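Local coordinates for malonyl CoA-acyl carrier protein transacylase (PDB 3PTW) that probably transfers the malonyl group from malonyl-CoA to acyl carrier protein, the step that supplies malonyl units for fatty acid synthesis, at residues I225-S228 with E233-L236; D212-I217 with N240-L245. All blocks are in the same frame, centred on the assembly; numbering follows the deposited sequence.

Contact 1 (I225-S228 with E233-L236)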
ATOM      1  N   ILE A 225      15.439  -6.015  -0.933  1.00 36.34           N
ATOM      2  CA  ILE A 225      14.368  -6.826  -1.497  1.00 34.79           C
ATOM      3  C   ILE A 225      13.069  -6.073  -1.341  1.00 33.23           C
ATOM      4  O   ILE A 225      12.740  -5.606  -0.247  1.00 33.36           O
ATOM      5  CB  ILE A 225      14.277  -8.207  -0.808  1.00 35.67           C
ATOM      6  CG1 ILE A 225      15.522  -9.044  -1.126  1.00 40.37           C
ATOM      7  CG2 ILE A 225      13.010  -8.960  -1.238  1.00 39.53           C
ATOM      8  CD1 ILE A 225      15.693 -10.278  -0.231  1.00 38.57           C
ATOM      9  N   VAL A 226      12.355  -5.922  -2.451  1.00 32.02           N
ATOM     10  CA  VAL A 226      11.035  -5.320  -2.438  1.00 31.28           C
ATOM     11  C   VAL A 226      10.104  -6.364  -3.018  1.00 31.69           C
ATOM     12  O   VAL A 226      10.427  -6.977  -4.052  1.00 32.31           O
ATOM     13  CB  VAL A 226      10.987  -4.019  -3.274  1.00 30.71           C
ATOM     14  CG1 VAL A 226       9.567  -3.476  -3.349  1.00 21.35           C
ATOM     15  CG2 VAL A 226      11.924  -2.989  -2.691  1.00 22.05           C
ATOM     16  N   MET A 227       8.982  -6.596  -2.338  1.00 31.13           N
ATOM     17  CA  MET A 227       7.972  -7.533  -2.827  1.00 31.88           C
ATOM     18  C   MET A 227       7.037  -6.846  -3.814  1.00 30.81           C
ATOM     19  O   MET A 227       6.582  -5.700  -3.595  1.00 29.99           O
ATOM     20  CB  MET A 227       7.166  -8.167  -1.677  1.00 33.07           C
ATOM     21  CG  MET A 227       7.995  -8.937  -0.668  1.00 30.62           C
ATOM     22  SD  MET A 227       8.909 -10.291  -1.448  1.00 36.43           S
ATOM     23  CE  MET A 227       9.916 -10.933  -0.130  1.00 31.83           C
ATOM     24  N   SER A 228       6.765  -7.543  -4.914  1.00 30.60           N
ATOM     25  CA  SER A 228       5.822  -7.049  -5.902  1.00 30.05           C
ATOM     26  C   SER A 228       4.420  -7.547  -5.592  1.00 29.83           C
ATOM     27  O   SER A 228       4.213  -8.757  -5.438  1.00 30.30           O
ATOM     28  CB  SER A 228       6.242  -7.461  -7.315  1.00 30.20           C
ATOM     29  OG  SER A 228       5.118  -7.470  -8.208  1.00 24.37           O
ATOM     30  N   GLU A 233       5.720 -11.898  -4.927  1.00 31.57           N
ATOM     31  CA  GLU A 233       7.102 -12.287  -4.618  1.00 32.93           C
ATOM     32  C   GLU A 233       8.047 -11.159  -5.009  1.00 32.22           C
ATOM     33  O   GLU A 233       7.610 -10.132  -5.543  1.00 30.93           O
ATOM     34  CB  GLU A 233       7.505 -13.596  -5.319  1.00 34.70           C
ATOM     35  CG  GLU A 233       7.323 -13.603  -6.821  1.00 48.18           C
ATOM     36  CD  GLU A 233       7.580 -14.963  -7.457  1.00 37.02           C
ATOM     37  OE1 GLU A 233       7.380 -15.999  -6.789  1.00 49.69           O
ATOM     38  OE2 GLU A 233       7.970 -14.991  -8.645  1.00 49.73           O
ATOM     39  N   ALA A 234       9.335 -11.357  -4.747  1.00 32.21           N
ATOM     40  CA  ALA A 234      10.319 -10.282  -4.885  1.00 32.59           C
ATOM     41  C   ALA A 234      10.500  -9.826  -6.337  1.00 33.54           C
ATOM     42  O   ALA A 234      10.439 -10.645  -7.263  1.00 33.57           O
ATOM     43  CB  ALA A 234      11.672 -10.709  -4.268  1.00 32.96           C
ATOM     44  N   TYR A 235      10.697  -8.514  -6.520  1.00 33.95           N
ATOM     45  CA  TYR A 235      11.291  -7.976  -7.739  1.00 35.30           C
ATOM     46  C   TYR A 235      12.648  -8.647  -7.937  1.00 37.55           C
ATOM     47  O   TYR A 235      13.442  -8.737  -6.989  1.00 37.96           O
ATOM     48  CB  TYR A 235      11.556  -6.479  -7.602  1.00 35.25           C
ATOM     49  CG  TYR A 235      10.381  -5.559  -7.841  1.00 35.06           C
ATOM     50  CD1 TYR A 235      10.196  -4.947  -9.083  1.00 34.57           C
ATOM     51  CD2 TYR A 235       9.484  -5.258  -6.818  1.00 33.46           C
ATOM     52  CE1 TYR A 235       9.125  -4.067  -9.307  1.00 34.77           C
ATOM     53  CE2 TYR A 235       8.407  -4.381  -7.030  1.00 33.90           C
ATOM     54  CZ  TYR A 235       8.236  -3.790  -8.281  1.00 33.48           C
ATOM     55  OH  TYR A 235       7.176  -2.927  -8.515  1.00 33.67           O
ATOM     56  N   LEU A 236      12.896  -9.129  -9.154  1.00 38.66           N
ATOM     57  CA  LEU A 236      14.199  -9.651  -9.535  1.00 41.00           C
ATOM     58  C   LEU A 236      14.842  -8.597 -10.431  1.00 42.39           C
ATOM     59  O   LEU A 236      14.142  -7.749 -10.994  1.00 41.90           O
ATOM     60  CB  LEU A 236      14.060 -11.009 -10.246  1.00 41.79           C
ATOM     61  CG  LEU A 236      13.306 -12.111  -9.474  1.00 47.99           C
ATOM     62  CD1 LEU A 236      13.235 -13.433 -10.253  1.00 42.74           C
ATOM     63  CD2 LEU A 236      13.907 -12.349  -8.082  1.00 41.78           C
TER
HETATM   64  O   HOH W   1      13.791  -7.127  -4.854  1.00 31.01           O
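Val-226 and Ser-228 join the strand 225-228 to Glu-233 and Tyr-235 in a beta hairpin, with the short strand 233-234 at the margin of the mixed sheet of the acyl transferase domain. Two backbone hydrogen bonds hold it: Tyr-235 N gives to Val-226 O at 2.9 Å, and Ser-228 N gives to Glu-233 O at 2.8 Å. Between them Met-227 and Ala-234 form an antiparallel non-hydrogen-bonded pair whose side chains diverge. Beyond the last direct bond a water takes over, accepting from Val-226 N and donating to Tyr-235 O, so the separating chains remain linked.

Apolar contacts gather round Ala-234. Ile-225 CG2 meets Ala-234 CB at 3.7 Å, while Met-227, bent at chi2 (-59°), brings its SD to 4.0 Å from Ala-234 CB; the same Met-227 side chain packs on helix 255-264 and on Ile-86 and Cys-88 of the neighbouring strand.

Aromatic packing centres on Tyr-235. The ring flanks Val-226, Tyr-235 CD2 lying 3.9 Å from Val-226 CG1. Ser-228 CB makes an off-centre CH-pi contact with the ring. At the far end Tyr-235 OH is hydrogen-bonded to Glu-94, which ties the hairpin to helix 93-100, and Ser-228 OG pairs with Lys-231 N within the turn. Val-226 O, already bonded to Tyr-235 N, also lies in the plane of the Tyr-235 ring at its edge, 3.4 Å from Tyr-235 CD2.

Contact 2 (D212-I217 with N240-L245)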
ATOM      1  N   ASP A 212       3.213   5.735 -19.476  1.00 33.42           N
ATOM      2  CA  ASP A 212       3.796   6.910 -20.160  1.00 34.04           C
ATOM      3  C   ASP A 212       4.564   7.800 -19.193  1.00 33.90           C
ATOM      4  O   ASP A 212       5.666   8.252 -19.500  1.00 35.54           O
ATOM      5  CB  ASP A 212       2.724   7.693 -20.926  1.00 34.32           C
ATOM      6  CG  ASP A 212       2.251   6.957 -22.167  1.00 39.95           C
ATOM      7  OD1 ASP A 212       1.121   7.226 -22.640  1.00 35.41           O
ATOM      8  OD2 ASP A 212       3.009   6.090 -22.670  1.00 35.39           O
ATOM      9  N   GLU A 213       3.987   8.033 -18.023  1.00 32.68           N
ATOM     10  CA  GLU A 213       4.652   8.799 -16.955  1.00 32.41           C
ATOM     11  C   GLU A 213       5.906   8.108 -16.407  1.00 31.50           C
ATOM     12  O   GLU A 213       6.964   8.729 -16.285  1.00 31.82           O
ATOM     13  CB  GLU A 213       3.670   9.066 -15.805  1.00 32.77           C
ATOM     14  CG  GLU A 213       2.555  10.047 -16.157  1.00 45.80           C
ATOM     15  CD  GLU A 213       3.075  11.335 -16.783  1.00 35.02           C
ATOM     16  OE1 GLU A 213       4.052  11.921 -16.252  1.00 46.19           O
ATOM     17  OE2 GLU A 213       2.498  11.741 -17.816  1.00 47.32           O
ATOM     18  N   LEU A 214       5.775   6.827 -16.065  1.00 30.13           N
ATOM     19  CA  LEU A 214       6.920   6.020 -15.628  1.00 30.37           C
ATOM     20  C   LEU A 214       8.104   6.101 -16.605  1.00 32.07           C
ATOM     21  O   LEU A 214       9.240   6.256 -16.174  1.00 31.66           O
ATOM     22  CB  LEU A 214       6.512   4.553 -15.368  1.00 29.32           C
ATOM     23  CG  LEU A 214       5.740   4.237 -14.075  1.00 30.12           C
ATOM     24  CD1 LEU A 214       5.017   2.887 -14.162  1.00 28.56           C
ATOM     25  CD2 LEU A 214       6.676   4.256 -12.839  1.00 28.51           C
ATOM     26  N   ASN A 215       7.828   6.016 -17.909  1.00 33.79           N
ATOM     27  CA  ASN A 215       8.872   6.099 -18.941  1.00 36.33           C
ATOM     28  C   ASN A 215       9.676   7.419 -18.960  1.00 37.83           C
ATOM     29  O   ASN A 215      10.769   7.473 -19.536  1.00 37.59           O
ATOM     30  CB  ASN A 215       8.280   5.819 -20.326  1.00 37.41           C
ATOM     31  CG  ASN A 215       8.034   4.337 -20.576  1.00 44.94           C
ATOM     32  OD1 ASN A 215       8.704   3.486 -20.013  1.00 38.10           O
ATOM     33  ND2 ASN A 215       7.078   4.027 -21.442  1.00 38.26           N
ATOM     34  N   LYS A 216       9.127   8.468 -18.341  1.00 39.24           N
ATOM     35  CA  LYS A 216       9.776   9.790 -18.304  1.00 41.70           C
ATOM     36  C   LYS A 216      10.788   9.946 -17.167  1.00 41.52           C
ATOM     37  O   LYS A 216      11.689  10.777 -17.258  1.00 42.51           O
ATOM     38  CB  LYS A 216       8.743  10.921 -18.204  1.00 43.02           C
ATOM     39  CG  LYS A 216       7.844  11.113 -19.419  1.00 36.98           C
ATOM     40  CD  LYS A 216       6.598  11.887 -18.996  1.00 45.49           C
ATOM     41  CE  LYS A 216       5.715  12.270 -20.164  1.00 36.73           C
ATOM     42  NZ  LYS A 216       5.862  13.725 -20.455  1.00 49.02           N
ATOM     43  N   ILE A 217      10.659   9.161 -16.106  1.00 40.59           N
ATOM     44  CA  ILE A 217      11.520   9.387 -14.940  1.00 40.83           C
ATOM     45  C   ILE A 217      12.693   8.406 -14.884  1.00 40.80           C
ATOM     46  O   ILE A 217      12.725   7.414 -15.611  1.00 40.52           O
ATOM     47  CB  ILE A 217      10.733   9.457 -13.567  1.00 40.42           C
ATOM     48  CG1 ILE A 217      10.623   8.083 -12.881  1.00 44.51           C
ATOM     49  CG2 ILE A 217       9.394  10.202 -13.704  1.00 44.58           C
ATOM     50  CD1 ILE A 217       9.285   7.420 -12.956  1.00 40.29           C
ATOM     51  N   ASN A 240      10.976  -6.200 -15.350  1.00 39.90           N
ATOM     52  CA  ASN A 240      10.698  -4.849 -15.804  1.00 39.21           C
ATOM     53  C   ASN A 240       9.891  -4.066 -14.764  1.00 37.54           C
ATOM     54  O   ASN A 240       8.694  -4.302 -14.586  1.00 37.11           O
ATOM     55  CB  ASN A 240       9.961  -4.883 -17.140  1.00 39.56           C
ATOM     56  CG  ASN A 240       9.904  -3.521 -17.809  1.00 53.38           C
ATOM     57  OD1 ASN A 240       9.398  -2.541 -17.244  1.00 39.30           O
ATOM     58  ND2 ASN A 240      10.418  -3.455 -19.023  1.00 40.40           N
ATOM     59  N   ILE A 241      10.548  -3.130 -14.086  1.00 36.75           N
ATOM     60  CA  ILE A 241       9.903  -2.374 -13.014  1.00 36.42           C
ATOM     61  C   ILE A 241       8.654  -1.605 -13.485  1.00 35.87           C
ATOM     62  O   ILE A 241       7.584  -1.734 -12.889  1.00 34.94           O
ATOM     63  CB  ILE A 241      10.900  -1.444 -12.282  1.00 37.42           C
ATOM     64  CG1 ILE A 241      11.906  -2.280 -11.492  1.00 39.46           C
ATOM     65  CG2 ILE A 241      10.169  -0.473 -11.338  1.00 38.47           C
ATOM     66  CD1 ILE A 241      13.065  -1.479 -10.956  1.00 38.69           C
ATOM     67  N   ILE A 242       8.800  -0.819 -14.551  1.00 36.17           N
ATOM     68  CA  ILE A 242       7.683  -0.075 -15.147  1.00 35.49           C
ATOM     69  C   ILE A 242       6.453  -0.953 -15.403  1.00 34.91           C
ATOM     70  O   ILE A 242       5.323  -0.550 -15.119  1.00 34.76           O
ATOM     71  CB  ILE A 242       8.128   0.647 -16.451  1.00 35.83           C
ATOM     72  CG1 ILE A 242       9.122   1.774 -16.118  1.00 30.06           C
ATOM     73  CG2 ILE A 242       6.916   1.163 -17.262  1.00 28.58           C
ATOM     74  CD1 ILE A 242      10.199   1.975 -17.183  1.00 35.85           C
ATOM     75  N   GLU A 243       6.675  -2.158 -15.909  1.00 35.09           N
ATOM     76  CA  GLU A 243       5.572  -3.052 -16.259  1.00 35.44           C
ATOM     77  C   GLU A 243       4.893  -3.611 -15.021  1.00 33.78           C
ATOM     78  O   GLU A 243       3.678  -3.723 -14.987  1.00 33.32           O
ATOM     79  CB  GLU A 243       6.065  -4.180 -17.159  1.00 37.48           C
ATOM     80  CG  GLU A 243       5.110  -5.326 -17.339  1.00 62.06           C
ATOM     81  CD  GLU A 243       5.851  -6.617 -17.633  1.00 40.90           C
ATOM     82  OE1 GLU A 243       5.859  -7.505 -16.743  1.00 62.91           O
ATOM     83  OE2 GLU A 243       6.451  -6.723 -18.736  1.00 63.87           O
ATOM     84  N   LEU A 244       5.685  -3.971 -14.012  1.00 33.21           N
ATOM     85  CA  LEU A 244       5.136  -4.429 -12.732  1.00 31.69           C
ATOM     86  C   LEU A 244       4.334  -3.337 -12.018  1.00 30.55           C
ATOM     87  O   LEU A 244       3.435  -3.637 -11.244  1.00 29.81           O
ATOM     88  CB  LEU A 244       6.247  -4.945 -11.829  1.00 30.77           C
ATOM     89  CG  LEU A 244       6.437  -6.472 -11.691  1.00 46.27           C
ATOM     90  CD1 LEU A 244       5.881  -7.307 -12.841  1.00 30.79           C
ATOM     91  CD2 LEU A 244       7.891  -6.787 -11.473  1.00 30.63           C
ATOM     92  N   LEU A 245       4.665  -2.083 -12.299  1.00 30.85           N
ATOM     93  CA  LEU A 245       3.999  -0.932 -11.677  1.00 31.17           C
ATOM     94  C   LEU A 245       2.785  -0.543 -12.524  1.00 31.92           C
ATOM     95  O   LEU A 245       1.747  -0.103 -12.012  1.00 32.50           O
ATOM     96  CB  LEU A 245       4.984   0.229 -11.563  1.00 31.05           C
ATOM     97  CG  LEU A 245       5.543   0.740 -10.229  1.00 44.81           C
ATOM     98  CD1 LEU A 245       5.506  -0.265  -9.082  1.00 30.66           C
ATOM     99  CD2 LEU A 245       6.939   1.319 -10.440  1.00 30.83           C
TER
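Leu-214 reaches across from helix 204-214 onto the N-terminal part of helix 241-248 and touches both Ile-242 and Leu-245. Its CB sits 3.9 Å from Ile-242 CG1 and equally near Ile-242 CG2, in the fork of the branched side chain. Farther out the two methyls share the work. Leu-214 CD1 packs 3.6 Å from Ile-242 O and 3.7 Å from Leu-245 CB. Leu-214 CD2 meets Leu-245 CD2 at 3.8 Å, the leucines crossing at about a right angle. Nearer the surface, Asn-215 passes across Ile-242, Asn-215 OD1 lying 3.5 Å from the methyl Ile-242 CD1.

The backbones behind these side chains are set by local bonds. A type I turn runs from Leu-214 to Ile-217, closed by Ile-217 N to Leu-214 O. On the other side Asn-240 is the N-cap: with CG anti to the backbone N (chi1 -168°), its OD1 accepts from Glu-243 N at 3.1 Å. Outside the pair, Leu-214 also rests on Leu-112 of helix 106-122, and Leu-245 on Glu-94, Tyr-95 and Leu-98 of helix 93-100. The arrangement is plain, largely apolar packing of two helices side chain to side chain in the acyl transferase fold.

Overall arrangement
The two contacts share one run of chain: helix 204-214 leads into strand 225-228, and strand 233-234 into helix 241-248, so in sequence the hairpin of contact 1 falls between the two helices of contact 2. Their centres are 16 Å apart, contact 1 nearer the middle of the chain. Both are partly buried, but contact 1 contains more buried residues, whereas contact 2 reaches the surface at Asn-215. Main-chain hydrogen bonds and a bridging water join the strands; the helices are joined by packing, mostly of apolar side chains. The contacts meet where Tyr-235 and Ser-228 lie against helix 241-248, with Tyr-235 CE1 3.7 Å from Leu-244 CD2, and both lean on helix 93-100.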